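Local structure of TOG array regulator of axonemal microtubules protein 1 (Mus musculus, 5DN7) at residues V89-V94 and M128-K133; C166-L171 and P251-Q256; K182-L187 and F222-T227; A205-A210 and Q242-R247. The protein promotes microtubule polymerization through the HEAT repeats of its TOG regions, of which this chain is the second, and takes part in ciliogenesis. All blocks are in the same frame, centred on the assembly; numbering follows the deposited sequence.

In the fold
The four contacts sample a TOG domain along its solenoid of helices, and no helix is shared between them. Contact 1 lies on one side of the chain's centre, while contacts 3 and 4 lie on the other, about 30 Å away between centres. Contacts 1, 3 and 4 each pair two helices, inclined by 19°, 31° and 56°; the segments of contacts 3 and 4 alternate along the chain and pack on each other. Contact 2 instead lays a short strand beside a helix, and it touches all three others. Its chemistry is apolar, whereas contact 1 adds a CH-pi contact between a lysine methylene and a histidine ring. Contact 3, more exposed, includes a water bridge; contact 4 is buried and centres on an arginine held by carboxylate and carbonyl oxygens.

Contact 1: V89-V94 and M128-K133; sequences VLHLLV and MKIFLK
H91 and I130 meet where helix 80-97 and helix 121-138 come nearest, with 5.5 Å between their CA atoms. The helices belong to HEAT repeats predicted to be consecutive in the TOG solenoid, and they illustrate how such a solenoid is stacked: helices from neighbouring repeats run side by side in the same direction, here 19° apart. H91 gives up the most surface. With CG anti to the backbone N (chi1 179°), its imidazole reaches across the gap between the helices and meets the side chain of K129 at about a right angle. CB of K129 stands almost straight above the middle of the ring, 3.8 Å from its centroid, in a CH-pi contact over one face, while CD of K129 lies near CE1 and ND1. The ammonium group of the lysine runs on to a salt bridge with E126 on its own helix, so it is the aliphatic part that packs against the histidine. I130 takes up the backbone end of H91: its CG1 fits against CA and CB of H91, each at 3.9 Å. Its CD1 extends further, to CD2 of L90 at 4.2 Å. Helix 105-114 packs against both, V108 and S112 on I130 and A111 on L90. Further along, V94 and K133 lie alongside each other, pointing contrary ways. The fit is tight there, CG1 of V94 lying 3.5 Å from CG of K133.

Contact 2: C166-L171 and P251-Q256; sequences CICSLL and PRLTEQ
L253 buries the largest area of any residue here, against C168 and L171. Among side chains, its CD2 lies 3.9 Å from SG of C168. With CG of L253 anti to its own carbonyl carbon (chi1 -68°), the branch point of the side chain also comes against L171, whose CD1 is 4.0 Å from CG of L253. A second apolar pair lies at the start of the strand segment, where CG2 of I167 meets CG of P251 at 3.9 Å; CD1 of L171 approaches the same proline CG at 4.2 Å. Replacing L253 by an alanine would probably open a gap beside C168 and strip L171 of part of its apolar cover. Beyond the last helix of the TOG domain, then, the chain folds back along the solenoid and packs a small two-stranded antiparallel sheet, 252-253 with 259-260, on helix 156-172. V259 of the partner strand touches I167, P251 and L253, joining both strands to this packing. Carbon against backbone forms a second class of contact. CD2 of L253 rests 3.8 Å from CA of C168, while CD1 of L253 lies beside the C168 carbonyl oxygen. From the helix, CD1 of L171 lies 3.7 Å from O of P251 and 3.9 Å from CA of R252. Polar bonds serve the sheet instead. The guanidinium of R252, whose CB is directed away from the helix, forms a salt bridge through NH1 with OE1 of E260.

Contact 3: K182-L187 and F222-T227; sequences KLSFDL and FKAVDT
The hydroxyl oxygen of T227, whose methyl group touches F185, is gripped twice. It donates to O of A224 at 2.7 Å, lying in the carbonyl plane on a lone pair, and it accepts a hydrogen bond from a water at 3.0 Å. That water also donates to O of F185, so one molecule ties the two segments together. T227 holds OG1 between its backbone N and carbonyl carbon (chi1 74°), which turns the oxygen back to the helix and sends CG2 across to the ring of F185, 3.5 Å from CE2. The F185 ring itself lies over A224: CA of A224 stands 4.2 Å from the centroid, 18° off the normal and offset toward the rim, a CH-pi contact over one face. CB of A224 rests against both CD1 of F185 and O of S184, the latter at 3.7 Å. The small alanine suits two helices whose axes are only 8.8 Å apart. These are helix 180-187, in a predicted HEAT repeat, and helix 219-226, which follow the same general direction near the C-terminal end of the TOG solenoid. OG of S184 is satisfied by O of P181 in its own helix. With no direct hydrogen bond between the segments, the join depends on an aromatic ring lying over alanine and touched by the threonine methyl, and on one bridging water; the two bonds at OG1 are likely to keep the T227 methyl turned toward that ring.

Contact 4: A205-A210 and Q242-R247; sequences AFAVLA and QARLAR
Two torsions carry the guanidinium of R244 to A207: CG is anti to the backbone N (chi1 -179°), and the chain then bends at chi2 (57°), bringing the flat group in front of the opposite helix. Within this TOG solenoid, the contact joins helix 196-213, part of a predicted HEAT repeat, to helix 237-246, the last helix of the chain, and the two segments are inclined by 56°. CB of A207 sits over the centre of one guanidinium face, 3.6 Å from CZ, so the flat guanidinium rests with its face on the methyl group. The nitrogens around the rim are bonded meanwhile. NE forms a salt bridge with OE2 of E204, one turn before A207 on the same helix, NH2 donates to O of T249, and NH1 makes a weak, strongly bent bond to O of R247, which lies at the edge in the guanidinium plane. A leucine in place of R244 is likely to leave the carboxylate of E204 without its mate and O of T249 without this donor, and so loosen the hold on the chain after the helix. L245 fills the other half of the interface. Its CD1 lies 4.0 Å from CA of A207 and equally near O of F206, while F222 of helix 219-226 packs on its far branch. Beside it, CB of A210 meets CG of L245 at 4.0 Å.

Contact 1: V89-V94 and M128-K133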
loop_
_atom_site.group_PDB
_atom_site.type_symbol
_atom_site.label_atom_id
_atom_site.label_comp_id
_atom_site.label_asym_id
_atom_site.label_seq_id
_atom_site.Cartn_x
_atom_site.Cartn_y
_atom_site.Cartn_z
ATOM N N VAL A 89 -9.332 -2.119 -12.750
ATOM C CA VAL A 89 -9.551 -3.530 -13.065
ATOM C C VAL A 89 -8.992 -4.462 -11.971
ATOM O O VAL A 89 -9.631 -5.420 -11.566
ATOM C CB VAL A 89 -8.931 -3.881 -14.416
ATOM C CG1 VAL A 89 -8.823 -5.394 -14.576
ATOM C CG2 VAL A 89 -9.765 -3.255 -15.535
ATOM N N LEU A 90 -7.797 -4.160 -11.498
ATOM C CA LEU A 90 -7.129 -4.925 -10.460
ATOM C C LEU A 90 -7.906 -4.872 -9.148
ATOM O O LEU A 90 -8.055 -5.882 -8.473
ATOM C CB LEU A 90 -5.704 -4.402 -10.267
ATOM C CG LEU A 90 -4.833 -5.132 -9.247
ATOM C CD1 LEU A 90 -4.754 -6.595 -9.614
ATOM C CD2 LEU A 90 -3.435 -4.503 -9.153
ATOM N N HIS A 91 -8.402 -3.694 -8.793
ATOM C CA HIS A 91 -9.233 -3.543 -7.607
ATOM C C HIS A 91 -10.469 -4.420 -7.707
ATOM O O HIS A 91 -10.824 -5.126 -6.750
ATOM C CB HIS A 91 -9.669 -2.089 -7.403
ATOM C CG HIS A 91 -10.552 -1.898 -6.207
ATOM N ND1 HIS A 91 -11.598 -1.001 -6.179
ATOM C CD2 HIS A 91 -10.541 -2.498 -4.991
ATOM C CE1 HIS A 91 -12.194 -1.060 -5.001
ATOM N NE2 HIS A 91 -11.571 -1.966 -4.265
ATOM N N LEU A 92 -11.135 -4.347 -8.862
ATOM C CA LEU A 92 -12.351 -5.128 -9.052
ATOM C C LEU A 92 -12.034 -6.626 -8.960
ATOM O O LEU A 92 -12.755 -7.388 -8.318
ATOM C CB LEU A 92 -13.005 -4.791 -10.390
ATOM C CG LEU A 92 -14.257 -5.593 -10.739
ATOM C CD1 LEU A 92 -15.268 -5.515 -9.608
ATOM C CD2 LEU A 92 -14.869 -5.030 -12.017
ATOM N N LEU A 93 -10.935 -7.034 -9.580
ATOM C CA LEU A 93 -10.509 -8.429 -9.542
ATOM C C LEU A 93 -10.320 -8.877 -8.100
ATOM O O LEU A 93 -10.834 -9.913 -7.697
ATOM C CB LEU A 93 -9.217 -8.636 -10.338
ATOM C CG LEU A 93 -8.551 -10.019 -10.204
ATOM C CD1 LEU A 93 -9.426 -11.149 -10.766
ATOM C CD2 LEU A 93 -7.165 -10.041 -10.835
ATOM N N VAL A 94 -9.586 -8.075 -7.335
ATOM C CA VAL A 94 -9.374 -8.341 -5.920
ATOM C C VAL A 94 -10.716 -8.513 -5.223
ATOM O O VAL A 94 -10.898 -9.436 -4.431
ATOM C CB VAL A 94 -8.592 -7.201 -5.242
ATOM C CG1 VAL A 94 -8.717 -7.300 -3.728
ATOM C CG2 VAL A 94 -7.131 -7.236 -5.666
ATOM N N MET A 128 -4.869 2.769 -2.721
ATOM C CA MET A 128 -5.310 2.721 -1.327
ATOM C C MET A 128 -6.514 1.776 -1.186
ATOM O O MET A 128 -6.594 0.975 -0.204
ATOM C CB MET A 128 -5.663 4.116 -0.796
ATOM C CG MET A 128 -4.465 5.036 -0.501
ATOM S SD MET A 128 -3.119 4.234 0.435
ATOM C CE MET A 128 -3.981 3.585 1.882
ATOM N N LYS A 129 -7.438 1.850 -2.152
ATOM C CA LYS A 129 -8.533 0.859 -2.148
ATOM C C LYS A 129 -7.991 -0.568 -2.136
ATOM O O LYS A 129 -8.399 -1.422 -1.303
ATOM C CB LYS A 129 -9.454 1.039 -3.358
ATOM C CG LYS A 129 -10.378 2.254 -3.281
ATOM C CD LYS A 129 -10.979 2.512 -4.660
ATOM C CE LYS A 129 -11.903 3.703 -4.652
ATOM N NZ LYS A 129 -12.094 4.178 -6.052
ATOM N N ILE A 130 -7.042 -0.827 -3.038
ATOM C CA ILE A 130 -6.476 -2.176 -3.103
ATOM C C ILE A 130 -5.833 -2.613 -1.777
ATOM O O ILE A 130 -6.171 -3.675 -1.242
ATOM C CB ILE A 130 -5.456 -2.302 -4.239
ATOM C CG1 ILE A 130 -6.181 -2.208 -5.577
ATOM C CG2 ILE A 130 -4.774 -3.646 -4.177
ATOM C CD1 ILE A 130 -5.325 -1.704 -6.700
ATOM N N PHE A 131 -4.922 -1.809 -1.234
ATOM C CA PHE A 131 -4.245 -2.200 0.003
ATOM C C PHE A 131 -5.220 -2.408 1.184
ATOM O O PHE A 131 -5.002 -3.308 1.995
ATOM C CB PHE A 131 -3.166 -1.173 0.386
ATOM C CG PHE A 131 -1.869 -1.337 -0.371
ATOM C CD1 PHE A 131 -1.082 -2.459 -0.180
ATOM C CD2 PHE A 131 -1.441 -0.370 -1.277
ATOM C CE1 PHE A 131 0.105 -2.623 -0.878
ATOM C CE2 PHE A 131 -0.243 -0.525 -1.972
ATOM C CZ PHE A 131 0.530 -1.663 -1.772
ATOM N N LEU A 132 -6.275 -1.588 1.284
ATOM C CA LEU A 132 -7.224 -1.765 2.368
ATOM C C LEU A 132 -8.012 -3.050 2.187
ATOM O O LEU A 132 -8.280 -3.766 3.173
ATOM C CB LEU A 132 -8.179 -0.571 2.483
ATOM C CG LEU A 132 -7.499 0.655 3.111
ATOM C CD1 LEU A 132 -8.274 1.962 2.851
ATOM C CD2 LEU A 132 -7.286 0.415 4.598
ATOM N N LYS A 133 -8.380 -3.363 0.942
ATOM C CA LYS A 133 -9.036 -4.651 0.699
ATOM C C LYS A 133 -8.118 -5.829 1.118
ATOM O O LYS A 133 -8.550 -6.761 1.831
ATOM C CB LYS A 133 -9.439 -4.780 -0.772
ATOM C CG LYS A 133 -10.424 -5.904 -1.035
ATOM C CD LYS A 133 -11.709 -5.675 -0.233
ATOM C CE LYS A 133 -12.753 -6.755 -0.460
ATOM N NZ LYS A 133 -14.120 -6.207 -0.125
#

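Contact 2: C166-L171 and P251-Q256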
loop_
_atom_site.group_PDB
_atom_site.type_symbol
_atom_site.label_atom_id
_atom_site.label_comp_id
_atom_site.label_asym_id
_atom_site.label_seq_id
_atom_site.Cartn_x
_atom_site.Cartn_y
_atom_site.Cartn_z
ATOM N N CYS A 166 1.338 2.104 6.147
ATOM C CA CYS A 166 1.447 1.632 7.524
ATOM C C CYS A 166 0.589 2.489 8.484
ATOM O O CYS A 166 -0.168 1.941 9.317
ATOM C CB CYS A 166 2.914 1.614 7.977
ATOM S SG CYS A 166 3.883 0.327 7.151
ATOM N N ILE A 167 0.686 3.814 8.360
ATOM C CA ILE A 167 -0.117 4.712 9.208
ATOM C C ILE A 167 -1.608 4.430 9.054
ATOM O O ILE A 167 -2.361 4.303 10.032
ATOM C CB ILE A 167 0.125 6.192 8.875
ATOM C CG1 ILE A 167 1.569 6.577 9.159
ATOM C CG2 ILE A 167 -0.865 7.109 9.658
ATOM C CD1 ILE A 167 1.964 7.921 8.559
ATOM N N CYS A 168 -2.017 4.313 7.801
ATOM C CA CYS A 168 -3.391 4.023 7.470
ATOM C C CYS A 168 -3.871 2.721 8.156
ATOM O O CYS A 168 -4.944 2.664 8.789
ATOM C CB CYS A 168 -3.510 3.947 5.952
ATOM S SG CYS A 168 -5.139 3.513 5.339
ATOM N N SER A 169 -3.042 1.694 8.027
ATOM C CA SER A 169 -3.267 0.401 8.652
ATOM C C SER A 169 -3.458 0.506 10.177
ATOM O O SER A 169 -4.405 -0.051 10.736
ATOM C CB SER A 169 -2.083 -0.527 8.329
ATOM O OG SER A 169 -2.448 -1.883 8.427
ATOM N N LEU A 170 -2.570 1.238 10.837
ATOM C CA LEU A 170 -2.587 1.331 12.282
ATOM C C LEU A 170 -3.762 2.181 12.765
ATOM O O LEU A 170 -4.176 2.064 13.913
ATOM C CB LEU A 170 -1.284 1.929 12.802
ATOM C CG LEU A 170 -0.029 1.064 12.728
ATOM C CD1 LEU A 170 1.211 1.966 12.594
ATOM C CD2 LEU A 170 0.045 0.187 13.989
ATOM N N LEU A 171 -4.279 3.041 11.892
ATOM C CA LEU A 171 -5.474 3.808 12.232
ATOM C C LEU A 171 -6.779 3.068 11.863
ATOM O O LEU A 171 -7.860 3.492 12.242
ATOM C CB LEU A 171 -5.451 5.185 11.538
ATOM C CG LEU A 171 -4.444 6.257 11.969
ATOM C CD1 LEU A 171 -4.439 7.439 11.000
ATOM C CD2 LEU A 171 -4.758 6.735 13.376
ATOM N N PRO A 251 -2.307 11.791 13.393
ATOM C CA PRO A 251 -2.850 11.931 12.041
ATOM C C PRO A 251 -4.219 11.259 11.988
ATOM O O PRO A 251 -4.594 10.586 12.944
ATOM C CB PRO A 251 -1.825 11.187 11.176
ATOM C CG PRO A 251 -1.364 10.087 12.087
ATOM C CD PRO A 251 -1.254 10.755 13.448
ATOM N N ARG A 252 -4.958 11.441 10.900
ATOM C CA ARG A 252 -6.282 10.846 10.755
ATOM C C ARG A 252 -6.412 10.395 9.334
ATOM O O ARG A 252 -5.572 10.749 8.491
ATOM C CB ARG A 252 -7.401 11.850 11.091
ATOM C CG ARG A 252 -7.437 13.067 10.140
ATOM C CD ARG A 252 -8.613 14.006 10.456
ATOM N NE ARG A 252 -9.900 13.330 10.317
ATOM C CZ ARG A 252 -10.552 13.187 9.171
ATOM N NH1 ARG A 252 -10.039 13.687 8.058
ATOM N NH2 ARG A 252 -11.723 12.559 9.139
ATOM N N LEU A 253 -7.481 9.662 9.056
ATOM C CA LEU A 253 -7.758 9.176 7.714
ATOM C C LEU A 253 -8.896 9.936 7.075
ATOM O O LEU A 253 -9.925 10.150 7.700
ATOM C CB LEU A 253 -8.120 7.693 7.739
ATOM C CG LEU A 253 -7.036 6.690 8.101
ATOM C CD1 LEU A 253 -7.617 5.301 7.970
ATOM C CD2 LEU A 253 -5.830 6.865 7.191
ATOM N N THR A 254 -8.727 10.325 5.820
ATOM C CA THR A 254 -9.849 10.843 5.052
ATOM C C THR A 254 -10.782 9.697 4.687
ATOM O O THR A 254 -10.463 8.541 4.905
ATOM C CB THR A 254 -9.410 11.527 3.770
ATOM O OG1 THR A 254 -9.021 10.531 2.816
ATOM C CG2 THR A 254 -8.250 12.474 4.044
ATOM N N GLU A 255 -11.930 10.039 4.111
ATOM C CA GLU A 255 -12.866 9.039 3.619
ATOM C C GLU A 255 -12.197 8.227 2.517
ATOM O O GLU A 255 -12.384 7.015 2.422
ATOM C CB GLU A 255 -14.136 9.704 3.090
ATOM C CG GLU A 255 -15.200 8.725 2.620
ATOM C CD GLU A 255 -16.463 9.419 2.148
ATOM O OE1 GLU A 255 -16.494 10.667 2.151
ATOM O OE2 GLU A 255 -17.425 8.716 1.773
ATOM N N GLN A 256 -11.384 8.898 1.709
ATOM C CA GLN A 256 -10.663 8.236 0.628
ATOM C C GLN A 256 -9.538 7.336 1.139
ATOM O O GLN A 256 -8.815 6.734 0.345
ATOM C CB GLN A 256 -10.103 9.270 -0.351
ATOM C CG GLN A 256 -11.166 10.028 -1.130
ATOM C CD GLN A 256 -10.657 11.345 -1.682
ATOM O OE1 GLN A 256 -10.530 11.515 -2.895
ATOM N NE2 GLN A 256 -10.363 12.286 -0.793
#

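Contact 3: K182-L187 and F222-T227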
loop_
_atom_site.group_PDB
_atom_site.type_symbol
_atom_site.label_atom_id
_atom_site.label_comp_id
_atom_site.label_asym_id
_atom_site.label_seq_id
_atom_site.Cartn_x
_atom_site.Cartn_y
_atom_site.Cartn_z
ATOM N N LYS A 182 7.869 -5.227 16.434
ATOM C CA LYS A 182 8.399 -5.603 15.142
ATOM C C LYS A 182 8.199 -4.445 14.187
ATOM O O LYS A 182 9.126 -4.018 13.505
ATOM C CB LYS A 182 7.722 -6.871 14.618
ATOM C CG LYS A 182 8.311 -7.382 13.303
ATOM C CD LYS A 182 7.734 -8.752 12.913
ATOM C CE LYS A 182 6.283 -8.633 12.427
ATOM N NZ LYS A 182 5.701 -9.958 12.015
ATOM N N LEU A 183 6.978 -3.918 14.197
ATOM C CA LEU A 183 6.581 -2.830 13.330
ATOM C C LEU A 183 7.505 -1.630 13.530
ATOM O O LEU A 183 8.052 -1.098 12.567
ATOM C CB LEU A 183 5.118 -2.465 13.595
ATOM C CG LEU A 183 4.326 -1.782 12.491
ATOM C CD1 LEU A 183 4.534 -2.472 11.152
ATOM C CD2 LEU A 183 2.841 -1.790 12.866
ATOM N N SER A 184 7.718 -1.222 14.775
ATOM C CA SER A 184 8.540 -0.044 15.007
ATOM C C SER A 184 10.008 -0.266 14.616
ATOM O O SER A 184 10.685 0.678 14.196
ATOM C CB SER A 184 8.454 0.395 16.460
ATOM O OG SER A 184 8.897 -0.626 17.320
ATOM N N PHE A 185 10.498 -1.495 14.753
ATOM C CA PHE A 185 11.861 -1.782 14.312
ATOM C C PHE A 185 11.962 -1.766 12.804
ATOM O O PHE A 185 12.980 -1.364 12.252
ATOM C CB PHE A 185 12.345 -3.134 14.851
ATOM C CG PHE A 185 12.934 -3.056 16.231
ATOM C CD1 PHE A 185 12.163 -2.661 17.310
ATOM C CD2 PHE A 185 14.251 -3.385 16.450
ATOM C CE1 PHE A 185 12.692 -2.579 18.582
ATOM C CE2 PHE A 185 14.785 -3.323 17.727
ATOM C CZ PHE A 185 13.996 -2.912 18.789
ATOM N N ASP A 186 10.911 -2.225 12.137
ATOM C CA ASP A 186 10.868 -2.213 10.682
ATOM C C ASP A 186 10.727 -0.784 10.147
ATOM O O ASP A 186 11.160 -0.489 9.033
ATOM C CB ASP A 186 9.708 -3.073 10.150
ATOM C CG ASP A 186 9.987 -4.577 10.234
ATOM O OD1 ASP A 186 11.162 -4.984 10.406
ATOM O OD2 ASP A 186 9.016 -5.363 10.095
ATOM N N LEU A 187 10.126 0.103 10.936
ATOM C CA LEU A 187 9.840 1.465 10.461
ATOM C C LEU A 187 10.931 2.450 10.849
ATOM O O LEU A 187 11.079 3.484 10.226
ATOM C CB LEU A 187 8.498 1.958 11.003
ATOM C CG LEU A 187 7.231 1.513 10.266
ATOM C CD1 LEU A 187 6.024 2.001 11.035
ATOM C CD2 LEU A 187 7.203 2.074 8.837
ATOM N N PHE A 222 11.869 3.837 21.871
ATOM C CA PHE A 222 13.210 4.401 22.031
ATOM C C PHE A 222 14.324 3.376 21.725
ATOM O O PHE A 222 15.398 3.741 21.224
ATOM C CB PHE A 222 13.364 4.981 23.431
ATOM C CG PHE A 222 12.377 6.083 23.728
ATOM C CD1 PHE A 222 11.950 6.934 22.721
ATOM C CD2 PHE A 222 11.848 6.242 25.001
ATOM C CE1 PHE A 222 11.035 7.947 22.984
ATOM C CE2 PHE A 222 10.928 7.255 25.270
ATOM C CZ PHE A 222 10.525 8.105 24.255
ATOM N N LYS A 223 14.085 2.107 21.977
ATOM C CA LYS A 223 14.998 1.095 21.546
ATOM C C LYS A 223 15.050 1.025 20.024
ATOM O O LYS A 223 16.100 0.893 19.470
ATOM C CB LYS A 223 14.620 -0.258 22.116
ATOM C CG LYS A 223 14.565 -0.258 23.633
ATOM C CD LYS A 223 14.728 -1.626 24.245
ATOM C CE LYS A 223 13.551 -2.009 25.101
ATOM N NZ LYS A 223 13.064 -3.354 24.719
ATOM N N ALA A 224 13.897 1.101 19.379
ATOM C CA ALA A 224 13.840 1.160 17.925
ATOM C C ALA A 224 14.678 2.327 17.389
ATOM O O ALA A 224 15.441 2.153 16.443
ATOM C CB ALA A 224 12.403 1.280 17.448
ATOM N N VAL A 225 14.531 3.507 17.992
ATOM C CA VAL A 225 15.333 4.654 17.588
ATOM C C VAL A 225 16.822 4.351 17.826
ATOM O O VAL A 225 17.687 4.778 17.055
ATOM C CB VAL A 225 14.933 5.943 18.351
ATOM C CG1 VAL A 225 15.891 7.105 18.023
ATOM C CG2 VAL A 225 13.460 6.336 18.069
ATOM N N ASP A 226 17.124 3.598 18.880
ATOM C CA ASP A 226 18.521 3.283 19.156
ATOM C C ASP A 226 19.126 2.445 18.043
ATOM O O ASP A 226 20.292 2.609 17.731
ATOM C CB ASP A 226 18.680 2.550 20.484
ATOM C CG ASP A 226 18.692 3.492 21.659
ATOM O OD1 ASP A 226 19.024 4.680 21.460
ATOM O OD2 ASP A 226 18.370 3.042 22.781
ATOM N N THR A 227 18.341 1.543 17.449
ATOM C CA THR A 227 18.875 0.732 16.350
ATOM C C THR A 227 19.251 1.519 15.071
ATOM O O THR A 227 19.888 0.965 14.162
ATOM C CB THR A 227 17.891 -0.390 15.940
ATOM O OG1 THR A 227 16.788 0.156 15.216
ATOM C CG2 THR A 227 17.391 -1.125 17.159
HETATM O O HOH W 1 15.559 -1.615 13.193
#

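Contact 4: A205-A210 and Q242-R247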
loop_
_atom_site.group_PDB
_atom_site.type_symbol
_atom_site.label_atom_id
_atom_site.label_comp_id
_atom_site.label_asym_id
_atom_site.label_seq_id
_atom_site.Cartn_x
_atom_site.Cartn_y
_atom_site.Cartn_z
ATOM N N ALA A 205 4.117 8.095 11.890
ATOM C CA ALA A 205 3.909 6.690 12.174
ATOM C C ALA A 205 4.307 6.395 13.609
ATOM O O ALA A 205 3.602 5.676 14.297
ATOM C CB ALA A 205 4.678 5.801 11.213
ATOM N N PHE A 206 5.413 6.968 14.071
ATOM C CA PHE A 206 5.846 6.719 15.441
ATOM C C PHE A 206 4.865 7.316 16.464
ATOM O O PHE A 206 4.662 6.728 17.523
ATOM C CB PHE A 206 7.281 7.223 15.659
ATOM C CG PHE A 206 8.330 6.098 15.561
ATOM C CD1 PHE A 206 8.499 5.390 14.378
ATOM C CD2 PHE A 206 9.082 5.720 16.666
ATOM C CE1 PHE A 206 9.422 4.331 14.289
ATOM C CE2 PHE A 206 9.995 4.650 16.594
ATOM C CZ PHE A 206 10.168 3.970 15.400
ATOM N N ALA A 207 4.240 8.451 16.149
ATOM C CA ALA A 207 3.196 8.983 17.026
ATOM C C ALA A 207 2.050 7.980 17.154
ATOM O O ALA A 207 1.559 7.703 18.275
ATOM C CB ALA A 207 2.672 10.336 16.509
ATOM N N VAL A 208 1.631 7.415 16.019
ATOM C CA VAL A 208 0.565 6.411 16.072
ATOM C C VAL A 208 0.976 5.117 16.809
ATOM O O VAL A 208 0.167 4.502 17.526
ATOM C CB VAL A 208 0.065 6.037 14.667
ATOM C CG1 VAL A 208 -1.096 5.054 14.777
ATOM C CG2 VAL A 208 -0.388 7.286 13.932
ATOM N N LEU A 209 2.218 4.691 16.634
ATOM C CA LEU A 209 2.709 3.548 17.402
ATOM C C LEU A 209 2.679 3.847 18.900
ATOM O O LEU A 209 2.226 3.027 19.668
ATOM C CB LEU A 209 4.119 3.154 16.980
ATOM C CG LEU A 209 4.222 2.561 15.580
ATOM C CD1 LEU A 209 5.672 2.422 15.210
ATOM C CD2 LEU A 209 3.517 1.201 15.539
ATOM N N ALA A 210 3.169 5.019 19.306
ATOM C CA ALA A 210 3.149 5.393 20.722
ATOM C C ALA A 210 1.729 5.346 21.267
ATOM O O ALA A 210 1.486 4.803 22.346
ATOM C CB ALA A 210 3.736 6.776 20.931
ATOM N N GLN A 242 11.013 12.522 20.279
ATOM C CA GLN A 242 10.477 12.999 21.532
ATOM C C GLN A 242 9.629 14.249 21.352
ATOM O O GLN A 242 8.592 14.357 21.911
ATOM C CB GLN A 242 11.568 13.196 22.564
ATOM C CG GLN A 242 12.194 11.890 23.003
ATOM C CD GLN A 242 13.172 12.039 24.113
ATOM O OE1 GLN A 242 14.220 12.642 23.963
ATOM N NE2 GLN A 242 12.836 11.488 25.239
ATOM N N ALA A 243 10.096 15.152 20.513
ATOM C CA ALA A 243 9.344 16.364 20.208
ATOM C C ALA A 243 7.994 15.985 19.620
ATOM O O ALA A 243 6.973 16.466 20.076
ATOM C CB ALA A 243 10.114 17.244 19.266
ATOM N N ARG A 244 7.990 15.095 18.629
ATOM C CA ARG A 244 6.740 14.635 18.028
ATOM C C ARG A 244 5.804 13.957 19.038
ATOM O O ARG A 244 4.608 14.225 19.052
ATOM C CB ARG A 244 7.011 13.672 16.868
ATOM C CG ARG A 244 5.731 13.166 16.179
ATOM C CD ARG A 244 4.884 14.348 15.666
ATOM N NE ARG A 244 3.604 13.939 15.088
ATOM C CZ ARG A 244 2.482 13.825 15.780
ATOM N NH1 ARG A 244 2.495 14.062 17.084
ATOM N NH2 ARG A 244 1.356 13.455 15.177
ATOM N N LEU A 245 6.348 13.074 19.867
ATOM C CA LEU A 245 5.545 12.325 20.846
ATOM C C LEU A 245 4.969 13.240 21.907
ATOM O O LEU A 245 3.899 12.971 22.432
ATOM C CB LEU A 245 6.378 11.237 21.527
ATOM C CG LEU A 245 6.352 9.816 20.976
ATOM C CD1 LEU A 245 6.258 9.789 19.459
ATOM C CD2 LEU A 245 7.597 9.110 21.451
ATOM N N ALA A 246 5.690 14.308 22.237
ATOM C CA ALA A 246 5.188 15.273 23.210
ATOM C C ALA A 246 3.926 15.972 22.690
ATOM O O ALA A 246 3.049 16.341 23.468
ATOM C CB ALA A 246 6.264 16.292 23.554
ATOM N N ARG A 247 3.840 16.154 21.371
ATOM C CA ARG A 247 2.624 16.688 20.747
ATOM C C ARG A 247 1.556 15.611 20.712
ATOM O O ARG A 247 1.574 14.735 19.846
ATOM C CB ARG A 247 2.893 17.180 19.331
ATOM C CG ARG A 247 3.912 18.279 19.249
ATOM C CD ARG A 247 3.576 19.403 20.207
ATOM N NE ARG A 247 4.189 20.655 19.775
ATOM C CZ ARG A 247 3.523 21.665 19.219
ATOM N NH1 ARG A 247 2.209 21.589 19.033
ATOM N NH2 ARG A 247 4.175 22.760 18.857
#